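Local coordinates for protein L-isoleucine-4-hydroxylase (Bacillus thuringiensis, PDB 6LNH) that hydroxylates L-isoleucine to (4S)-4-hydroxy-L-isoleucine, using iron(II), oxygen and 2-oxoglutarate and releasing succinate and carbon dioxide, at residues 90-95 against 172-177; 127-132 against 241-246. All coordinates share one frame; numbering follows the deposited sequence.

Interaction 1: 90-95 against 172-177; sequences NDYFQS and DDEPVV
Tyr92 and Glu174 reach for each other across the gap between the two segments, and their meeting is the close part of this contact. OH of Tyr92 donates a hydrogen bond of 3.1 Å to OE2 of Glu174, which receives it on its syn lone pair, the side of the other carboxylate oxygen. Ring and carboxylate lie almost in one plane, 5° apart, so OE2 of Glu174 sits at the edge of the ring, 3.7 Å from CE1 of Tyr92. The two side chains approach from opposite directions: Tyr92 with CG anti to the backbone N (chi1 -173°), Glu174 with a chain bent at chi2 that turns its carboxylate to the hydroxyl. Glu174 is buried, and the tyrosine gives this acid one hydrogen bond; the Glu174 side chain also touches Thr244 and Ser246. The tyrosine ring is held in turn by Tyr72 and by an edge-to-face meeting with His150.

Segment 172-177 begins at the iron site of a 2-oxoglutarate-dependent dioxygenase of the cupin clan: Asp172 is the carboxylate of its His-X-Asp...His facial triad and binds the iron with His170 and His223. After the short loop 173-175 the chain enters strand 176-184 of the major sheet, and the tyrosine bond grips that loop.

Toward solvent the contact thins out. Exposed Asp173, a charged residue suited to such a position, brings OD2 within 4.1 Å of CG of Gln94, its carboxylate plane nearly perpendicular (89°) to the glutamine amide; the aliphatic part of Gln94, not its polar end, does the touching. Here a water replaces direct bonding: it accepts from Ser95 N at 2.8 Å and donates only weakly, at 3.4 Å, to OD2 of Asp173.

Interaction 2: 127-132 against 241-246; sequences RFDTEF and LLVTFS
Phe245 drives the far end of its ring against the backbone of helix 120-134, at the joint between Asp129 and Thr130, and it buries more surface in this contact than any other residue. Its CZ comes to 3.4 Å from Thr130 N, and both this nitrogen and Asp129 C lie obliquely to the ring. In the plane of the ring, at its edge, lie CB of Asp129, 3.8 Å from CZ of Phe245, and OG1 of Thr130, 3.5 Å from CE2 of Phe245. A flat aromatic side chain suits the place, being long enough to span from strand to helix, with an edge that can meet both of those atoms.

Asp129, second in buried area, points its CB at the strand and meets two residues in different ways. Its methylene faces the phenylalanine, whereas OD2 lies 3.3 Å from CG2 of Val243 and equally near that residue's CB. A carboxylate oxygen among aliphatic carbons would be poorly placed alone, but OD2 is hydrogen-bonded to NE2 of His180, which may also help to offset its charge. The torsion of Asp129 (chi1 -64°) sets CG beside its own backbone N and so directs the acid towards valine and histidine.

The side chains of Thr130 and Phe245 run at about a right angle to each other. The threonine hydroxyl can face the aromatic carbons because it is bonded to the carbonyl of Val126, one turn earlier in the helix; beta-branching adds bulk close to the backbone.

The helix and strand segments run broadly the same way, at 33°, with axes 9.4 Å apart at their closest. Helix 120-134 packs on the major sheet of the cupin-type fold: strand 145-156 adds Ile147 beside Thr130, Val243 and Phe245, strand 176-184 adds Phe178 beside Asp129, and helix 19-29 covers Phe132 of the same helix.

From the N terminus the chain passes 90-95, then 127-132, then 172-177, then 241-246, so the two contacts cross: interaction 1 closes a loop of 76 intervening residues, and interaction 2 opens within that loop and closes beyond it, with 108 residues between its segments. Interaction 1 ties the irregular connection after strand 84-86 to the entry of strand 176-184; interaction 2 lays helix 120-134 on strand 236-247. The two strands are antiparallel neighbours in one sheet, and there the contacts meet: Val176 O lies 2.9 Å from Phe245 N, a probable hydrogen bond, and CG of Glu174 packs 3.6 Å from CB of Thr244.

Interaction 1: 90-95 against 172-177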
loop_
_atom_site.group_PDB
_atom_site.type_symbol
_atom_site.label_atom_id
_atom_site.label_comp_id
_atom_site.label_asym_id
_atom_site.label_seq_id
_atom_site.Cartn_x
_atom_site.Cartn_y
_atom_site.Cartn_z
ATOM N N ASN C 90 -35.846 8.160 15.327
ATOM C CA ASN C 90 -34.679 8.040 14.415
ATOM C C ASN C 90 -35.161 7.627 13.020
ATOM O O ASN C 90 -34.519 6.764 12.402
ATOM C CB ASN C 90 -33.605 7.108 14.980
ATOM C CG ASN C 90 -33.951 5.649 14.795
ATOM O OD1 ASN C 90 -35.110 5.310 14.579
ATOM N ND2 ASN C 90 -32.953 4.787 14.860
ATOM N N ASP C 91 -36.258 8.225 12.552
ATOM C CA ASP C 91 -36.780 7.907 11.199
ATOM C C ASP C 91 -35.988 8.722 10.173
ATOM O O ASP C 91 -35.910 9.952 10.333
ATOM C CB ASP C 91 -38.285 8.164 11.098
ATOM C CG ASP C 91 -38.753 9.343 11.931
ATOM O OD1 ASP C 91 -38.135 10.418 11.822
ATOM O OD2 ASP C 91 -39.733 9.173 12.679
ATOM N N TYR C 92 -35.420 8.053 9.171
ATOM C CA TYR C 92 -34.624 8.746 8.128
ATOM C C TYR C 92 -35.292 8.544 6.766
ATOM O O TYR C 92 -35.217 7.431 6.230
ATOM C CB TYR C 92 -33.186 8.219 8.130
ATOM C CG TYR C 92 -32.242 8.957 7.217
ATOM C CD1 TYR C 92 -32.038 10.317 7.353
ATOM C CD2 TYR C 92 -31.554 8.294 6.217
ATOM C CE1 TYR C 92 -31.172 11.002 6.519
ATOM C CE2 TYR C 92 -30.685 8.964 5.374
ATOM C CZ TYR C 92 -30.494 10.325 5.524
ATOM O OH TYR C 92 -29.641 10.993 4.695
ATOM N N PHE C 93 -35.932 9.588 6.235
ATOM C CA PHE C 93 -36.602 9.472 4.915
ATOM C C PHE C 93 -35.639 9.845 3.786
ATOM O O PHE C 93 -35.078 10.953 3.803
ATOM C CB PHE C 93 -37.881 10.309 4.851
ATOM C CG PHE C 93 -38.667 10.110 3.580
ATOM C CD1 PHE C 93 -38.292 10.743 2.408
ATOM C CD2 PHE C 93 -39.766 9.269 3.549
ATOM C CE1 PHE C 93 -39.007 10.551 1.238
ATOM C CE2 PHE C 93 -40.481 9.079 2.377
ATOM C CZ PHE C 93 -40.100 9.719 1.224
ATOM N N GLN C 94 -35.479 8.924 2.835
ATOM C CA GLN C 94 -34.609 9.111 1.645
ATOM C C GLN C 94 -35.448 8.817 0.400
ATOM O O GLN C 94 -35.857 7.656 0.227
ATOM C CB GLN C 94 -33.430 8.139 1.703
ATOM C CG GLN C 94 -32.094 8.802 1.995
ATOM C CD GLN C 94 -30.986 7.785 2.118
ATOM O OE1 GLN C 94 -31.169 6.704 2.673
ATOM N NE2 GLN C 94 -29.821 8.127 1.593
ATOM N N SER C 95 -35.694 9.832 -0.435
ATOM C CA SER C 95 -36.501 9.640 -1.669
ATOM C C SER C 95 -35.842 8.581 -2.564
ATOM O O SER C 95 -34.598 8.609 -2.690
ATOM C CB SER C 95 -36.706 10.942 -2.397
ATOM O OG SER C 95 -35.499 11.380 -2.999
ATOM N N ASP C 172 -25.839 15.213 -1.570
ATOM C CA ASP C 172 -26.555 14.668 -0.393
ATOM C C ASP C 172 -27.764 15.551 -0.090
ATOM O O ASP C 172 -27.785 16.711 -0.547
ATOM C CB ASP C 172 -25.628 14.584 0.822
ATOM C CG ASP C 172 -24.522 13.557 0.674
ATOM O OD1 ASP C 172 -24.624 12.712 -0.238
ATOM O OD2 ASP C 172 -23.565 13.612 1.471
ATOM N N ASP C 173 -28.722 15.017 0.663
ATOM C CA ASP C 173 -29.922 15.774 1.015
ATOM C C ASP C 173 -29.607 16.990 1.877
ATOM O O ASP C 173 -30.280 18.020 1.763
ATOM C CB ASP C 173 -30.925 14.868 1.737
ATOM C CG ASP C 173 -31.569 13.851 0.812
ATOM O OD1 ASP C 173 -31.556 14.072 -0.415
ATOM O OD2 ASP C 173 -32.092 12.831 1.312
ATOM N N GLU C 174 -28.604 16.891 2.743
ATOM C CA GLU C 174 -28.265 17.912 3.729
ATOM C C GLU C 174 -27.272 18.920 3.153
ATOM O O GLU C 174 -26.306 18.531 2.489
ATOM C CB GLU C 174 -27.681 17.271 4.982
ATOM C CG GLU C 174 -28.623 16.278 5.650
ATOM C CD GLU C 174 -28.510 14.883 5.060
ATOM O OE1 GLU C 174 -27.681 14.690 4.148
ATOM O OE2 GLU C 174 -29.251 13.980 5.504
ATOM N N PRO C 175 -27.500 20.213 3.396
ATOM C CA PRO C 175 -26.614 21.237 2.814
ATOM C C PRO C 175 -25.170 21.168 3.292
ATOM O O PRO C 175 -24.275 21.618 2.566
ATOM C CB PRO C 175 -27.282 22.560 3.225
ATOM C CG PRO C 175 -28.246 22.203 4.323
ATOM C CD PRO C 175 -28.679 20.800 4.052
ATOM N N VAL C 176 -24.905 20.637 4.484
ATOM C CA VAL C 176 -23.543 20.483 4.987
ATOM C C VAL C 176 -23.401 19.090 5.583
ATOM O O VAL C 176 -24.183 18.703 6.459
ATOM C CB VAL C 176 -23.181 21.553 6.037
ATOM C CG1 VAL C 176 -21.738 21.373 6.499
ATOM C CG2 VAL C 176 -23.387 22.955 5.485
ATOM N N VAL C 177 -22.401 18.344 5.113
ATOM C CA VAL C 177 -22.152 16.977 5.555
ATOM C C VAL C 177 -20.674 16.834 5.894
ATOM O O VAL C 177 -19.812 17.238 5.107
ATOM C CB VAL C 177 -22.566 15.950 4.481
ATOM C CG1 VAL C 177 -22.020 14.566 4.814
ATOM C CG2 VAL C 177 -24.078 15.911 4.338
HETATM O O HOH W 1 -35.393 12.485 0.427
#

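Interaction 2: 127-132 against 241-246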
loop_
_atom_site.group_PDB
_atom_site.type_symbol
_atom_site.label_atom_id
_atom_site.label_comp_id
_atom_site.label_asym_id
_atom_site.label_seq_id
_atom_site.Cartn_x
_atom_site.Cartn_y
_atom_site.Cartn_z
ATOM N N ARG C 127 -19.127 18.703 18.149
ATOM C CA ARG C 127 -19.081 20.116 18.507
ATOM C C ARG C 127 -18.215 20.911 17.535
ATOM O O ARG C 127 -18.534 22.061 17.210
ATOM C CB ARG C 127 -18.598 20.283 19.946
ATOM C CG ARG C 127 -19.671 19.943 20.986
ATOM C CD ARG C 127 -21.063 20.414 20.551
ATOM N NE ARG C 127 -22.107 19.442 20.872
ATOM C CZ ARG C 127 -23.358 19.506 20.421
ATOM N NH1 ARG C 127 -23.728 20.500 19.627
ATOM N NH2 ARG C 127 -24.239 18.574 20.763
ATOM N N PHE C 128 -17.104 20.329 17.075
ATOM C CA PHE C 128 -16.319 20.995 16.039
ATOM C C PHE C 128 -17.138 21.162 14.765
ATOM O O PHE C 128 -17.150 22.238 14.155
ATOM C CB PHE C 128 -15.033 20.226 15.742
ATOM C CG PHE C 128 -14.305 20.753 14.540
ATOM C CD1 PHE C 128 -13.436 21.824 14.662
ATOM C CD2 PHE C 128 -14.514 20.207 13.281
ATOM C CE1 PHE C 128 -12.778 22.333 13.561
ATOM C CE2 PHE C 128 -13.860 20.712 12.172
ATOM C CZ PHE C 128 -12.991 21.778 12.312
ATOM N N ASP C 129 -17.818 20.093 14.338
ATOM C CA ASP C 129 -18.604 20.159 13.109
ATOM C C ASP C 129 -19.710 21.194 13.233
ATOM O O ASP C 129 -19.971 21.956 12.295
ATOM C CB ASP C 129 -19.202 18.788 12.787
ATOM C CG ASP C 129 -18.147 17.738 12.504
ATOM O OD1 ASP C 129 -16.957 18.101 12.389
ATOM O OD2 ASP C 129 -18.511 16.549 12.393
ATOM N N THR C 130 -20.366 21.240 14.394
ATOM C CA THR C 130 -21.440 22.203 14.611
ATOM C C THR C 130 -20.916 23.631 14.554
ATOM O O THR C 130 -21.540 24.506 13.942
ATOM C CB THR C 130 -22.125 21.927 15.949
ATOM O OG1 THR C 130 -22.602 20.576 15.968
ATOM C CG2 THR C 130 -23.300 22.858 16.142
ATOM N N GLU C 131 -19.768 23.886 15.186
ATOM C CA GLU C 131 -19.210 25.233 15.190
ATOM C C GLU C 131 -18.773 25.652 13.793
ATOM O O GLU C 131 -18.873 26.830 13.430
ATOM C CB GLU C 131 -18.031 25.294 16.164
ATOM C CG GLU C 131 -17.219 26.581 16.121
ATOM C CD GLU C 131 -16.092 26.581 17.143
ATOM O OE1 GLU C 131 -16.305 26.072 18.265
ATOM O OE2 GLU C 131 -14.993 27.087 16.826
ATOM N N PHE C 132 -18.307 24.694 12.985
ATOM C CA PHE C 132 -17.968 24.985 11.596
ATOM C C PHE C 132 -19.222 25.242 10.772
ATOM O O PHE C 132 -19.268 26.191 9.981
ATOM C CB PHE C 132 -17.149 23.822 11.018
ATOM C CG PHE C 132 -16.675 24.027 9.588
ATOM C CD1 PHE C 132 -17.567 24.143 8.527
ATOM C CD2 PHE C 132 -15.321 24.074 9.310
ATOM C CE1 PHE C 132 -17.118 24.325 7.237
ATOM C CE2 PHE C 132 -14.865 24.248 8.016
ATOM C CZ PHE C 132 -15.767 24.375 6.978
ATOM N N LEU C 241 -18.078 7.867 9.876
ATOM C CA LEU C 241 -19.015 8.654 10.666
ATOM C C LEU C 241 -19.424 9.869 9.851
ATOM O O LEU C 241 -18.566 10.655 9.435
ATOM C CB LEU C 241 -18.403 9.090 12.000
ATOM C CG LEU C 241 -19.326 9.967 12.849
ATOM C CD1 LEU C 241 -20.504 9.159 13.383
ATOM C CD2 LEU C 241 -18.562 10.633 13.983
ATOM N N LEU C 242 -20.725 10.033 9.635
ATOM C CA LEU C 242 -21.268 11.207 8.966
ATOM C C LEU C 242 -21.960 12.100 9.986
ATOM O O LEU C 242 -22.748 11.617 10.806
ATOM C CB LEU C 242 -22.256 10.815 7.864
ATOM C CG LEU C 242 -21.763 10.058 6.631
ATOM C CD1 LEU C 242 -22.950 9.483 5.871
ATOM C CD2 LEU C 242 -20.953 10.976 5.731
ATOM N N VAL C 243 -21.666 13.396 9.933
ATOM C CA VAL C 243 -22.347 14.398 10.746
ATOM C C VAL C 243 -22.967 15.399 9.782
ATOM O O VAL C 243 -22.250 16.171 9.131
ATOM C CB VAL C 243 -21.403 15.084 11.742
ATOM C CG1 VAL C 243 -22.190 16.014 12.651
ATOM C CG2 VAL C 243 -20.654 14.045 12.567
ATOM N N THR C 244 -24.294 15.387 9.687
ATOM C CA THR C 244 -25.036 16.193 8.729
ATOM C C THR C 244 -25.841 17.278 9.432
ATOM O O THR C 244 -26.286 17.109 10.571
ATOM C CB THR C 244 -25.974 15.319 7.894
ATOM O OG1 THR C 244 -27.086 14.908 8.698
ATOM C CG2 THR C 244 -25.239 14.085 7.388
ATOM N N PHE C 245 -26.007 18.406 8.742
ATOM C CA PHE C 245 -26.783 19.537 9.238
ATOM C C PHE C 245 -27.892 19.857 8.243
ATOM O O PHE C 245 -27.613 20.215 7.092
ATOM C CB PHE C 245 -25.874 20.747 9.474
ATOM C CG PHE C 245 -24.797 20.494 10.492
ATOM C CD1 PHE C 245 -23.682 19.731 10.174
ATOM C CD2 PHE C 245 -24.914 20.993 11.778
ATOM C CE1 PHE C 245 -22.703 19.482 11.112
ATOM C CE2 PHE C 245 -23.934 20.748 12.719
ATOM C CZ PHE C 245 -22.828 19.992 12.385
ATOM N N SER C 246 -29.144 19.725 8.688
ATOM C CA SER C 246 -30.309 20.038 7.870
ATOM C C SER C 246 -31.406 20.639 8.744
ATOM O O SER C 246 -31.319 20.646 9.974
ATOM C CB SER C 246 -30.817 18.802 7.117
ATOM O OG SER C 246 -31.230 17.789 8.015
#